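Local coordinates for protein terminal oxygenase component of carbazole (Janthinobacterium sp., PDB 7BUG) that serves as the terminal oxygenase of carbazole 1,9a-dioxygenase, probably adding both atoms of dioxygen to the angular and adjacent ring carbons of carbazole, at residues Cys64-Cys69 / Lys120-Pro125; Glu51-Asn56 / Val133-Gly138; Val227-Gly232 / Asn260-Trp265; Gly178-His183 / Glu360-Trp365; Asp157-Gly162 / Lys302-Asp307. One frame throughout, in Å; residues are numbered along the deposited sequence.

Contact 1 of 5, residues Cys64-Cys69 / Lys120-Pro125; sequences CLKDRC and KLKTYP. With FES (Fe2/s2 (inorganic) cluster), chain D.
Lys66 and Lys122 join two roughly antiparallel segments by a nearly linear backbone bond, Lys66 N to Lys122 O, of 2.9 Å and 170° at the hydrogen, while Tyr124 N reaches Cys64 O at a longer 3.2 Å. Leu65 and Thr123 pair between these bonds without bonding each other, and a water bridges Cys64 N and Tyr124 O. On the Leu65 side, Leu65 CD2 lies 3.5 Å from Thr123 CG2 and also meets Leu121 CD2 at 3.9 Å. With CG anti to the backbone N (chi1 -178°), Leu121 pushes both methyls toward the turn after the strand, and its CD1 comes to 3.2 Å from Arg68 O. The other side carries Cys64, whose SG sits near the plane of the Tyr124 ring, at its edge, and 4.0 Å from Tyr124 CB. Lys66 lays its CB against Leu121 CD1 and sends NZ into a salt bridge with Glu51. Beyond the strand, an inverse gamma turn centred on Asp67 brings the chain round to Cys69, whose SG binds FE1 at 2.4 Å beside that of Cys90, the cysteine pair characteristic of a Rieske [2Fe-2S] cluster domain.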
# COMPACT_ATOMS: atom_id res chain seq x y z
N CYS A 64 0.29 31.22 -9.97
CA CYS A 64 0.48 29.91 -9.32
C CYS A 64 0.54 30.12 -7.81
O CYS A 64 1.45 30.84 -7.35
CB CYS A 64 1.73 29.25 -9.87
SG CYS A 64 2.04 27.65 -9.08
N LEU A 65 -0.35 29.45 -7.07
CA LEU A 65 -0.41 29.43 -5.59
C LEU A 65 -0.20 28.00 -5.14
O LEU A 65 -0.64 27.08 -5.85
CB LEU A 65 -1.79 29.85 -5.09
CG LEU A 65 -2.07 31.32 -4.94
CD1 LEU A 65 -3.54 31.51 -4.66
CD2 LEU A 65 -1.23 31.91 -3.81
N LYS A 66 0.45 27.82 -4.03
CA LYS A 66 0.49 26.47 -3.42
C LYS A 66 -0.95 26.07 -3.09
O LYS A 66 -1.66 26.80 -2.44
CB LYS A 66 1.44 26.42 -2.24
CG LYS A 66 1.42 25.05 -1.55
CD LYS A 66 2.63 24.94 -0.64
CE LYS A 66 3.92 24.79 -1.39
NZ LYS A 66 4.99 24.27 -0.53
N ASP A 67 -1.32 24.86 -3.45
CA ASP A 67 -2.66 24.32 -3.18
C ASP A 67 -2.69 23.69 -1.79
O ASP A 67 -2.81 22.46 -1.66
CB ASP A 67 -3.02 23.33 -4.28
CG ASP A 67 -4.45 22.81 -4.23
OD1 ASP A 67 -5.31 23.43 -3.55
OD2 ASP A 67 -4.70 21.81 -4.95
N ARG A 68 -2.49 24.50 -0.76
CA ARG A 68 -2.42 24.01 0.65
C ARG A 68 -2.72 25.22 1.51
O ARG A 68 -1.85 26.13 1.61
CB ARG A 68 -1.09 23.39 1.01
CG ARG A 68 -1.13 22.75 2.40
CD ARG A 68 0.13 22.02 2.83
NE ARG A 68 1.16 23.01 2.88
CZ ARG A 68 2.46 22.79 2.74
NH1 ARG A 68 2.93 21.56 2.63
NH2 ARG A 68 3.29 23.80 2.72
N CYS A 69 -3.93 25.30 2.06
CA CYS A 69 -4.32 26.41 2.94
C CYS A 69 -3.33 26.54 4.12
O CYS A 69 -2.95 25.53 4.71
CB CYS A 69 -5.75 26.24 3.41
SG CYS A 69 -6.35 27.72 4.26
N LYS A 120 1.23 34.93 4.26
CA LYS A 120 1.39 34.81 2.79
C LYS A 120 1.44 33.32 2.41
O LYS A 120 2.27 32.64 2.98
CB LYS A 120 2.68 35.52 2.41
CG LYS A 120 2.96 35.63 0.93
CD LYS A 120 4.31 36.25 0.64
CE LYS A 120 4.54 37.54 1.38
NZ LYS A 120 5.73 38.27 0.86
N LEU A 121 0.64 32.89 1.47
CA LEU A 121 0.71 31.56 0.86
C LEU A 121 1.80 31.59 -0.19
O LEU A 121 1.93 32.58 -0.95
CB LEU A 121 -0.68 31.30 0.27
CG LEU A 121 -0.95 29.96 -0.39
CD1 LEU A 121 -0.57 28.80 0.48
CD2 LEU A 121 -2.44 29.89 -0.76
N LYS A 122 2.58 30.53 -0.29
CA LYS A 122 3.66 30.44 -1.28
C LYS A 122 3.12 30.60 -2.69
O LYS A 122 2.02 30.03 -3.01
CB LYS A 122 4.38 29.10 -1.10
CG LYS A 122 5.53 28.91 -2.05
CD LYS A 122 6.70 29.79 -1.72
CE LYS A 122 8.02 29.27 -2.26
NZ LYS A 122 9.09 30.27 -2.11
N THR A 123 3.79 31.41 -3.49
CA THR A 123 3.50 31.55 -4.92
C THR A 123 4.76 31.12 -5.64
O THR A 123 5.89 31.10 -5.04
CB THR A 123 3.10 32.98 -5.31
OG1 THR A 123 4.24 33.80 -5.03
CG2 THR A 123 1.86 33.44 -4.57
N TYR A 124 4.57 30.74 -6.88
CA TYR A 124 5.65 30.41 -7.82
C TYR A 124 5.46 31.23 -9.07
O TYR A 124 4.33 31.36 -9.57
CB TYR A 124 5.73 28.91 -8.10
CG TYR A 124 6.19 28.15 -6.89
CD1 TYR A 124 7.49 28.25 -6.42
CD2 TYR A 124 5.35 27.27 -6.25
CE1 TYR A 124 7.92 27.51 -5.32
CE2 TYR A 124 5.74 26.55 -5.13
CZ TYR A 124 7.04 26.66 -4.67
OH TYR A 124 7.43 25.92 -3.62
N PRO A 125 6.57 31.70 -9.67
CA PRO A 125 6.50 32.33 -10.97
C PRO A 125 5.96 31.39 -12.05
O PRO A 125 6.25 30.19 -12.03
CB PRO A 125 7.95 32.73 -11.29
CG PRO A 125 8.65 32.76 -9.95
CD PRO A 125 7.93 31.72 -9.11
FE1 FES D . -8.55 26.95 4.72
FE2 FES D . -9.39 26.91 7.29
S1 FES D . -9.61 28.56 5.80
S2 FES D . -8.36 25.26 6.19
O HOH W 1 2.37 33.23 -9.74

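Contact 2 of 5, residues Glu51-Asn56 / Val133-Gly138; sequences ENLLVN and VFIYLG
Leu53 and Ile135 meet end on inside the antiparallel sheet of the Rieske domain, which curves enough to bring strands 51-58 and 132-137 face to face although 61-66 and 123-129 lie between them in sheet order. The axes of the two short segments pass 10.6 Å apart with their directions at 135°, a spacing bridged by side chains rather than backbone bonds. Ile135 has CG1 beside its backbone N and an extended end (chi2 175°), which carries CD1 out as a single tip. That methyl is shared: Leu53 CD1 stands 4.0 Å from Ile135 CD1, and Val55 CG2 approaches the same carbon to 3.9 Å, again tip to tip. Leu53 has CD1 anti to CA (chi2 180°), and that methyl touches Leu137 CD2 at 3.8 Å as the two leucines pass at a slant. Tyr124 and Cys64, on the intervening strands, add to this apolar core. At its end the chemistry changes, because the buried carboxylate of Glu51 enters. Its OE1 is hydrogen-bonded by Tyr124 and OE2 is paired with Arg26 and bonded by Gln377, so partners are found on both oxygens and probably stabilise its negative charge. Leu137 splits its two methyls between these environments: CD2 goes to Leu53, and CD1 lies 3.7 Å from Glu51 OE2.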
# COMPACT_ATOMS: atom_id res chain seq x y z
N GLU A 51 4.91 18.91 -4.70
CA GLU A 51 4.07 19.99 -4.14
C GLU A 51 2.79 20.15 -4.98
O GLU A 51 2.85 20.27 -6.24
CB GLU A 51 4.79 21.34 -4.20
CG GLU A 51 6.16 21.35 -3.53
CD GLU A 51 6.81 22.70 -3.33
OE1 GLU A 51 6.09 23.70 -3.37
OE2 GLU A 51 8.03 22.72 -3.07
N ASN A 52 1.67 20.24 -4.27
CA ASN A 52 0.36 20.46 -4.95
C ASN A 52 0.26 21.97 -5.22
O ASN A 52 0.40 22.77 -4.27
CB ASN A 52 -0.86 20.05 -4.11
CG ASN A 52 -0.92 18.54 -3.94
OD1 ASN A 52 -0.82 17.82 -4.93
ND2 ASN A 52 -1.03 18.08 -2.71
N LEU A 53 -0.01 22.32 -6.47
CA LEU A 53 -0.11 23.71 -6.92
C LEU A 53 -1.44 23.96 -7.61
O LEU A 53 -2.06 23.03 -8.21
CB LEU A 53 1.00 23.99 -7.93
CG LEU A 53 2.43 23.70 -7.47
CD1 LEU A 53 3.44 24.01 -8.55
CD2 LEU A 53 2.77 24.39 -6.17
N LEU A 54 -1.83 25.22 -7.56
CA LEU A 54 -3.01 25.71 -8.30
C LEU A 54 -2.52 26.74 -9.30
O LEU A 54 -1.69 27.60 -8.93
CB LEU A 54 -3.99 26.41 -7.38
CG LEU A 54 -5.16 25.61 -6.85
CD1 LEU A 54 -5.99 26.53 -5.99
CD2 LEU A 54 -6.01 25.02 -7.98
N VAL A 55 -2.98 26.62 -10.52
CA VAL A 55 -2.69 27.61 -11.59
C VAL A 55 -4.02 28.20 -12.03
O VAL A 55 -4.97 27.47 -12.27
CB VAL A 55 -1.91 27.01 -12.76
CG1 VAL A 55 -1.63 28.05 -13.80
CG2 VAL A 55 -0.63 26.35 -12.29
N ASN A 56 -4.03 29.52 -12.21
CA ASN A 56 -5.23 30.22 -12.71
C ASN A 56 -4.84 31.20 -13.81
O ASN A 56 -3.69 31.63 -13.83
CB ASN A 56 -5.95 30.98 -11.60
CG ASN A 56 -7.41 31.29 -11.92
OD1 ASN A 56 -7.95 30.81 -12.92
ND2 ASN A 56 -8.08 32.05 -11.05
N VAL A 133 3.10 25.95 -20.61
CA VAL A 133 3.06 26.63 -19.31
C VAL A 133 4.23 26.14 -18.47
O VAL A 133 4.24 24.94 -18.14
CB VAL A 133 1.73 26.36 -18.59
CG1 VAL A 133 1.69 26.94 -17.18
CG2 VAL A 133 0.55 26.85 -19.42
N PHE A 134 5.11 27.07 -18.08
CA PHE A 134 6.29 26.74 -17.25
C PHE A 134 6.12 27.34 -15.87
O PHE A 134 5.75 28.55 -15.75
CB PHE A 134 7.54 27.33 -17.90
CG PHE A 134 7.99 26.67 -19.16
CD1 PHE A 134 7.50 27.02 -20.41
CD2 PHE A 134 8.91 25.64 -19.09
CE1 PHE A 134 7.93 26.34 -21.56
CE2 PHE A 134 9.39 25.04 -20.24
CZ PHE A 134 8.91 25.41 -21.47
N ILE A 135 6.40 26.57 -14.83
CA ILE A 135 6.42 27.05 -13.43
C ILE A 135 7.86 27.02 -12.95
O ILE A 135 8.54 26.02 -13.19
CB ILE A 135 5.51 26.17 -12.56
CG1 ILE A 135 4.07 26.28 -13.05
CG2 ILE A 135 5.64 26.51 -11.08
CD1 ILE A 135 3.12 25.37 -12.35
N TYR A 136 8.30 28.09 -12.31
CA TYR A 136 9.61 28.13 -11.65
C TYR A 136 9.43 27.58 -10.26
O TYR A 136 8.88 28.28 -9.41
CB TYR A 136 10.15 29.55 -11.63
CG TYR A 136 11.52 29.58 -11.01
CD1 TYR A 136 12.61 29.07 -11.68
CD2 TYR A 136 11.72 30.10 -9.73
CE1 TYR A 136 13.87 29.12 -11.13
CE2 TYR A 136 12.99 30.17 -9.19
CZ TYR A 136 14.07 29.68 -9.89
OH TYR A 136 15.31 29.77 -9.32
N LEU A 137 9.72 26.29 -10.06
CA LEU A 137 9.55 25.66 -8.73
C LEU A 137 10.81 25.97 -7.93
O LEU A 137 11.71 25.18 -7.88
CB LEU A 137 9.26 24.18 -8.87
CG LEU A 137 8.54 23.49 -7.72
CD1 LEU A 137 9.29 23.58 -6.39
CD2 LEU A 137 7.13 24.01 -7.55
N GLY A 138 10.82 27.16 -7.37
CA GLY A 138 11.98 27.67 -6.65
C GLY A 138 11.65 28.94 -5.94
O GLY A 138 10.57 29.50 -6.09

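Contact 3 of 5, residues Val227-Gly232 / Asn260-Trp265; sequences VYDLIG and NDISIW
The ring of Tyr228 carries Ser263 CB over one face, 3.7 Å from the ring centroid and 15° off the normal, an evident CH-pi contact, while a water lies in the ring plane at an edge. Trp265 in turn has Tyr228 OH at its own edge and in its plane, 3.5 Å from CZ2. The tyrosine ring and the six-membered ring of the tryptophan are nearly perpendicular, at 89°, with centroids 5.7 Å apart, but meet obliquely. Ser263 ties the group together: its OG, set between the backbone N and the carbonyl carbon, accepts from Trp265 NE1 at 2.8 Å, the oxygen lying somewhat out of the indole plane. Replacing Tyr228 by an alanine is likely to take the ring from over Ser263 CB and leave the CZ2 edge of Trp265 without this neighbour. Beneath the side chains, Val227 and Ile264 exchange two backbone bonds, and Asp229 N gives a nearly straight one of 2.9 Å to Ile262 O. Where the strands separate, the water donates to Asp229 O at 2.6 Å and accepts from Ile262 N. Asp229 OD1 then takes Ile231 N at 2.9 Å, an Asx turn leading into helix 231-234. This is an antiparallel ladder within the large sheet of the Bet v 1-like catalytic domain, whose Ile262 side chain lies about 7 Å from that of the iron ligand His183.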
# COMPACT_ATOMS: atom_id res chain seq x y z
N VAL A 227 24.57 18.19 -22.13
CA VAL A 227 25.53 17.20 -22.68
C VAL A 227 25.04 16.80 -24.06
O VAL A 227 23.88 16.44 -24.20
CB VAL A 227 25.70 15.95 -21.78
CG1 VAL A 227 26.82 15.05 -22.31
CG2 VAL A 227 25.99 16.34 -20.35
N TYR A 228 25.92 16.83 -25.06
CA TYR A 228 25.66 16.24 -26.38
C TYR A 228 26.24 14.83 -26.39
O TYR A 228 27.34 14.62 -25.86
CB TYR A 228 26.29 17.05 -27.52
CG TYR A 228 25.59 18.35 -27.82
CD1 TYR A 228 25.80 19.48 -27.06
CD2 TYR A 228 24.64 18.41 -28.82
CE1 TYR A 228 25.13 20.67 -27.34
CE2 TYR A 228 23.95 19.58 -29.10
CZ TYR A 228 24.18 20.71 -28.34
OH TYR A 228 23.46 21.84 -28.62
N ASP A 229 25.46 13.92 -26.99
CA ASP A 229 25.82 12.50 -27.27
C ASP A 229 26.54 12.50 -28.62
O ASP A 229 25.90 12.71 -29.64
CB ASP A 229 24.55 11.62 -27.28
CG ASP A 229 24.79 10.20 -27.79
OD1 ASP A 229 25.97 9.82 -27.94
OD2 ASP A 229 23.78 9.51 -28.11
N LEU A 230 27.84 12.26 -28.60
CA LEU A 230 28.69 12.25 -29.81
C LEU A 230 29.07 10.81 -30.16
O LEU A 230 30.05 10.67 -30.91
CB LEU A 230 29.95 13.07 -29.56
CG LEU A 230 29.71 14.52 -29.14
CD1 LEU A 230 31.04 15.24 -29.08
CD2 LEU A 230 28.74 15.21 -30.07
N ILE A 231 28.32 9.80 -29.71
CA ILE A 231 28.66 8.38 -30.03
C ILE A 231 28.64 8.20 -31.56
O ILE A 231 29.56 7.54 -32.03
CB ILE A 231 27.75 7.38 -29.30
CG1 ILE A 231 28.39 6.01 -29.24
CG2 ILE A 231 26.36 7.33 -29.93
CD1 ILE A 231 27.59 5.02 -28.44
N GLY A 232 27.66 8.76 -32.29
CA GLY A 232 27.54 8.67 -33.76
C GLY A 232 28.65 9.39 -34.53
O GLY A 232 28.77 9.19 -35.75
N ASN A 260 20.94 13.43 -35.75
CA ASN A 260 22.38 13.80 -35.84
C ASN A 260 22.83 14.49 -34.56
O ASN A 260 23.97 14.28 -34.17
CB ASN A 260 22.65 14.77 -36.98
CG ASN A 260 22.18 14.20 -38.30
OD1 ASN A 260 20.98 14.09 -38.52
ND2 ASN A 260 23.11 13.79 -39.14
N ASP A 261 21.99 15.33 -33.96
CA ASP A 261 22.33 16.09 -32.72
C ASP A 261 21.36 15.66 -31.61
O ASP A 261 20.15 15.82 -31.80
CB ASP A 261 22.27 17.61 -32.89
CG ASP A 261 23.17 18.14 -33.98
OD1 ASP A 261 24.34 17.71 -34.04
OD2 ASP A 261 22.70 19.02 -34.75
N ILE A 262 21.91 15.08 -30.55
CA ILE A 262 21.10 14.58 -29.41
C ILE A 262 21.72 15.23 -28.18
O ILE A 262 22.91 15.03 -27.94
CB ILE A 262 21.14 13.06 -29.25
CG1 ILE A 262 20.53 12.39 -30.48
CG2 ILE A 262 20.41 12.66 -27.96
CD1 ILE A 262 20.55 10.88 -30.44
N SER A 263 20.93 15.93 -27.38
CA SER A 263 21.48 16.58 -26.18
C SER A 263 20.45 16.53 -25.05
O SER A 263 19.24 16.50 -25.34
CB SER A 263 21.91 18.01 -26.48
OG SER A 263 20.86 18.73 -27.10
N ILE A 264 20.97 16.45 -23.84
CA ILE A 264 20.14 16.51 -22.63
C ILE A 264 20.55 17.76 -21.85
O ILE A 264 21.75 18.08 -21.76
CB ILE A 264 20.28 15.22 -21.80
CG1 ILE A 264 19.24 15.19 -20.68
CG2 ILE A 264 21.71 15.06 -21.27
CD1 ILE A 264 17.80 14.95 -21.13
N TRP A 265 19.57 18.44 -21.28
CA TRP A 265 19.78 19.74 -20.59
C TRP A 265 19.15 19.68 -19.21
O TRP A 265 18.02 19.15 -19.10
CB TRP A 265 19.14 20.85 -21.43
CG TRP A 265 19.70 20.88 -22.82
CD1 TRP A 265 19.29 20.14 -23.89
CD2 TRP A 265 20.87 21.60 -23.26
NE1 TRP A 265 20.09 20.38 -24.98
CE2 TRP A 265 21.07 21.27 -24.61
CE3 TRP A 265 21.75 22.50 -22.62
CZ2 TRP A 265 22.12 21.80 -25.36
CZ3 TRP A 265 22.80 22.99 -23.36
CH2 TRP A 265 22.98 22.66 -24.70
O HOH W 2 24.81 14.89 -30.67

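Contact 4 of 5, residues Gly178-His183 / Glu360-Trp365; sequences GFDPSH and EAIVAW. With FE2 (Fe (II) ion), chain E.
Phe179 sends its ring from the end of helix 171-179 against Ala361 on helix 360-372. Starting at CB, chi1 of -166° puts CG opposite the backbone N and aims the ring at that helix. CD2 comes first, 4.2 Å from Trp365 CB and 3.6 Å from Ala361 O. CE2 goes deepest: Ala361 O lies near the ring plane, 3.2 Å from CE2 at its edge, and Ala361 CB is 3.6 Å from CE2. CZ, at the tip, grazes that same methyl, and the strand residues Val227, Asp229, Ile262 and Ile264 also pack the ring. A serine at Phe179 would probably open a gap between helix 360-372 and these strands and take the aromatic contact from the Ala361 methyl. Pro181 CG meets the same methyl, Ala361 CB, at 3.8 Å, and Ile362 CD1 lies 3.7 Å from Asp180 CG. Asp180 works on two sides. Its backbone O receives His183 ND1 at 2.8 Å and 177°, on a lone pair and in the imidazole plane, which fixes the rotation of that ring. Its OD2 is hydrogen-bonded to the cluster ligand His93 of a neighbouring subunit. His183 NE2 binds the iron at 2.0 Å, with His187, Asp333 and two waters among the other ligands: the two-histidine, one-carboxylate site of Rieske oxygenases, with the aspartate bridge through which the electron is thought to cross subunits.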
# COMPACT_ATOMS: atom_id res chain seq x y z
N GLY A 178 15.74 8.45 -22.32
CA GLY A 178 15.77 9.38 -23.44
C GLY A 178 17.17 9.54 -24.03
O GLY A 178 17.33 9.62 -25.29
N PHE A 179 18.17 9.72 -23.17
CA PHE A 179 19.53 10.11 -23.58
C PHE A 179 20.42 8.88 -23.83
O PHE A 179 21.55 9.01 -24.24
CB PHE A 179 20.17 10.99 -22.51
CG PHE A 179 21.40 11.69 -22.99
CD1 PHE A 179 21.39 12.45 -24.15
CD2 PHE A 179 22.55 11.65 -22.23
CE1 PHE A 179 22.54 13.11 -24.57
CE2 PHE A 179 23.69 12.32 -22.65
CZ PHE A 179 23.68 13.06 -23.81
N ASP A 180 19.87 7.69 -23.69
CA ASP A 180 20.68 6.45 -23.75
C ASP A 180 20.97 6.07 -25.21
O ASP A 180 20.03 5.84 -25.98
CB ASP A 180 19.81 5.41 -23.06
CG ASP A 180 20.40 4.04 -22.96
OD1 ASP A 180 21.27 3.71 -23.83
OD2 ASP A 180 19.94 3.32 -22.05
N PRO A 181 22.23 6.10 -25.68
CA PRO A 181 22.45 5.87 -27.10
C PRO A 181 22.06 4.46 -27.58
O PRO A 181 21.64 4.28 -28.73
CB PRO A 181 23.96 6.13 -27.30
CG PRO A 181 24.41 6.85 -26.02
CD PRO A 181 23.45 6.41 -24.93
N SER A 182 22.19 3.45 -26.73
CA SER A 182 21.95 2.04 -27.16
C SER A 182 20.49 1.59 -26.99
O SER A 182 20.11 0.52 -27.54
CB SER A 182 22.86 1.13 -26.45
OG SER A 182 24.17 1.37 -26.92
N HIS A 183 19.62 2.37 -26.33
CA HIS A 183 18.23 1.98 -26.06
C HIS A 183 17.46 1.90 -27.37
O HIS A 183 16.37 1.35 -27.36
CB HIS A 183 17.54 2.93 -25.05
CG HIS A 183 16.75 4.01 -25.67
ND1 HIS A 183 17.33 5.17 -26.11
CD2 HIS A 183 15.45 4.09 -26.01
CE1 HIS A 183 16.42 5.93 -26.66
NE2 HIS A 183 15.22 5.31 -26.61
N GLU A 360 28.47 6.00 -21.28
CA GLU A 360 29.29 7.22 -21.07
C GLU A 360 28.38 8.44 -21.18
O GLU A 360 28.56 9.38 -20.39
CB GLU A 360 30.46 7.25 -22.06
CG GLU A 360 31.34 8.47 -21.95
CD GLU A 360 32.01 8.65 -20.59
OE1 GLU A 360 32.18 7.65 -19.87
OE2 GLU A 360 32.36 9.82 -20.26
N ALA A 361 27.44 8.45 -22.11
CA ALA A 361 26.49 9.59 -22.28
C ALA A 361 25.67 9.77 -20.99
O ALA A 361 25.57 10.90 -20.45
CB ALA A 361 25.57 9.36 -23.42
N ILE A 362 25.16 8.67 -20.44
CA ILE A 362 24.36 8.71 -19.19
C ILE A 362 25.20 9.21 -18.02
O ILE A 362 24.69 10.06 -17.24
CB ILE A 362 23.70 7.35 -18.91
CG1 ILE A 362 22.64 7.11 -19.99
CG2 ILE A 362 23.13 7.34 -17.47
CD1 ILE A 362 22.14 5.69 -20.08
N VAL A 363 26.42 8.71 -17.86
CA VAL A 363 27.31 9.10 -16.74
C VAL A 363 27.68 10.58 -16.90
O VAL A 363 27.69 11.28 -15.90
CB VAL A 363 28.53 8.17 -16.68
CG1 VAL A 363 29.68 8.76 -15.90
CG2 VAL A 363 28.10 6.82 -16.10
N ALA A 364 27.88 11.07 -18.10
CA ALA A 364 28.19 12.51 -18.30
C ALA A 364 26.99 13.34 -17.83
O ALA A 364 27.21 14.34 -17.16
CB ALA A 364 28.52 12.77 -19.73
N TRP A 365 25.77 12.93 -18.18
CA TRP A 365 24.55 13.62 -17.70
C TRP A 365 24.49 13.59 -16.17
O TRP A 365 24.17 14.62 -15.55
CB TRP A 365 23.28 13.01 -18.34
CG TRP A 365 22.08 13.11 -17.45
CD1 TRP A 365 21.49 12.08 -16.80
CD2 TRP A 365 21.31 14.28 -17.11
NE1 TRP A 365 20.46 12.50 -16.05
CE2 TRP A 365 20.31 13.84 -16.22
CE3 TRP A 365 21.37 15.63 -17.47
CZ2 TRP A 365 19.34 14.68 -15.71
CZ3 TRP A 365 20.39 16.46 -16.96
CH2 TRP A 365 19.42 15.99 -16.10
FE FE2 E . 13.41 6.00 -27.06
O HOH W 3 13.81 7.46 -28.06
O HOH W 4 13.84 7.63 -25.66

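Contact 5 of 5, residues Asp157-Gly162 / Lys302-Asp307; sequences DMEILG and KPCAND
Glu159 and Lys302 form an antiparallel hydrogen-bonded pair, with Glu159 N to Lys302 O at 3.0 Å and Lys302 N to Glu159 O at 2.9 Å. Cys304 N continues the ladder to Asp157 O at 2.9 Å and 168°. Between them Met158 faces Pro303 in the non-hydrogen-bonded position, where the missing N-H of the proline costs this ladder nothing. The bend of Met158 at chi2 (72°) brings SD over the Lys302-Pro303 backbone, 4.0 Å from Pro303 CD. On the same side Asp157 OD2 slants across to Pro303 CB at 3.4 Å. On the Glu159 side, its CG packs 3.5 Å from Cys304 CB in one of two conformers, so that detail is less certain. These strands, 158-167 and 293-303, pair at one margin of the catalytic-domain sheet. Every hydrogen bond across the contact is between backbone atoms, so the pairing probably rests mainly on the main chain, with the side chains adding van der Waals contact.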
# COMPACT_ATOMS: atom_id res chain seq x y z
N ASP A 157 10.70 31.82 -34.74
CA ASP A 157 9.95 31.16 -35.85
C ASP A 157 9.66 29.68 -35.52
O ASP A 157 8.93 29.04 -36.26
CB ASP A 157 10.67 31.30 -37.20
CG ASP A 157 11.98 30.54 -37.33
OD1 ASP A 157 12.60 30.22 -36.27
OD2 ASP A 157 12.37 30.25 -38.51
N MET A 158 10.13 29.19 -34.38
CA MET A 158 9.92 27.77 -34.00
C MET A 158 8.48 27.56 -33.51
O MET A 158 8.05 28.23 -32.56
CB MET A 158 10.92 27.36 -32.92
CG MET A 158 10.85 25.88 -32.60
SD MET A 158 11.53 24.84 -33.90
CE MET A 158 13.26 25.29 -33.92
N GLU A 159 7.70 26.76 -34.24
CA GLU A 159 6.32 26.39 -33.86
C GLU A 159 6.40 25.08 -33.07
O GLU A 159 7.06 24.11 -33.55
CB GLU A 159 5.39 26.30 -35.06
CG GLU A 159 5.10 27.67 -35.66
CD GLU A 159 4.53 28.69 -34.69
OE1 GLU A 159 3.59 28.35 -33.92
OE2 GLU A 159 4.99 29.87 -34.73
N ILE A 160 5.82 25.13 -31.90
CA ILE A 160 5.84 23.99 -30.96
C ILE A 160 4.44 23.40 -30.86
O ILE A 160 3.47 24.12 -30.63
CB ILE A 160 6.36 24.46 -29.60
CG1 ILE A 160 7.84 24.87 -29.65
CG2 ILE A 160 6.09 23.39 -28.56
CD1 ILE A 160 8.83 23.81 -30.10
N LEU A 161 4.37 22.08 -30.97
CA LEU A 161 3.12 21.34 -30.79
C LEU A 161 3.47 20.13 -29.92
O LEU A 161 4.58 19.62 -30.05
CB LEU A 161 2.58 20.93 -32.16
CG LEU A 161 2.07 22.10 -33.02
CD1 LEU A 161 1.85 21.61 -34.46
CD2 LEU A 161 0.81 22.64 -32.42
N GLY A 162 2.54 19.65 -29.12
CA GLY A 162 2.95 18.56 -28.23
C GLY A 162 1.85 17.72 -27.67
O GLY A 162 0.65 17.84 -28.01
N LYS A 302 8.97 22.97 -35.44
CA LYS A 302 9.34 23.19 -36.86
C LYS A 302 9.33 24.69 -37.10
O LYS A 302 8.36 25.35 -36.75
CB LYS A 302 8.28 22.54 -37.75
CG LYS A 302 8.60 22.60 -39.23
CD LYS A 302 7.55 21.88 -40.05
CE LYS A 302 7.96 21.66 -41.49
NZ LYS A 302 8.70 22.83 -42.00
N PRO A 303 10.41 25.26 -37.67
CA PRO A 303 10.34 26.65 -38.13
C PRO A 303 9.20 26.82 -39.13
O PRO A 303 9.07 26.06 -40.10
CB PRO A 303 11.70 26.88 -38.78
CG PRO A 303 12.61 25.83 -38.14
CD PRO A 303 11.72 24.63 -37.94
N CYS A 304 8.37 27.82 -38.87
CA CYS A 304 7.21 28.21 -39.71
C CYS A 304 7.25 29.74 -39.85
O CYS A 304 7.33 30.44 -38.81
CB CYS A 304 5.88 27.82 -39.09
SG CYS A 304 5.66 26.03 -38.95
N ALA A 305 7.23 30.22 -41.09
CA ALA A 305 7.48 31.64 -41.41
C ALA A 305 6.19 32.44 -41.25
O ALA A 305 6.27 33.66 -41.04
CB ALA A 305 8.04 31.74 -42.80
N ASN A 306 5.03 31.81 -41.38
CA ASN A 306 3.75 32.56 -41.41
C ASN A 306 2.61 31.62 -41.06
O ASN A 306 2.90 30.40 -40.88
CB ASN A 306 3.55 33.24 -42.77
CG ASN A 306 3.75 32.29 -43.92
OD1 ASN A 306 3.34 31.14 -43.85
ND2 ASN A 306 4.41 32.76 -44.98
N ASP A 307 1.39 32.16 -40.95
CA ASP A 307 0.19 31.43 -40.48
C ASP A 307 -0.06 30.23 -41.39
O ASP A 307 -0.63 29.24 -40.90
CB ASP A 307 -1.07 32.30 -40.41
CG ASP A 307 -1.10 33.31 -39.28
OD1 ASP A 307 -0.42 33.08 -38.26
OD2 ASP A 307 -1.80 34.34 -39.42

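How the contacts relate
Contacts 1 and 2 belong to one sheet of the Rieske domain, with centres 8 Å apart; Leu65 O and Leu54 N, at 2.8 Å, probably share a backbone hydrogen bond. Contacts 3 and 4 form the second cluster, in the catalytic domain with centres 9 Å apart, and meet where Asp229 OD2 lies 3.4 Å from Pro181 CG. Contact 5 lies at the 158-167 margin of the sheet that also holds contact 3, centres 23 Å apart. Contact 1 carries a cluster ligand and contact 4 an iron ligand, yet their centres are 36 Å apart. This separation within one chain is consistent with electron transfer between subunits of the trimer.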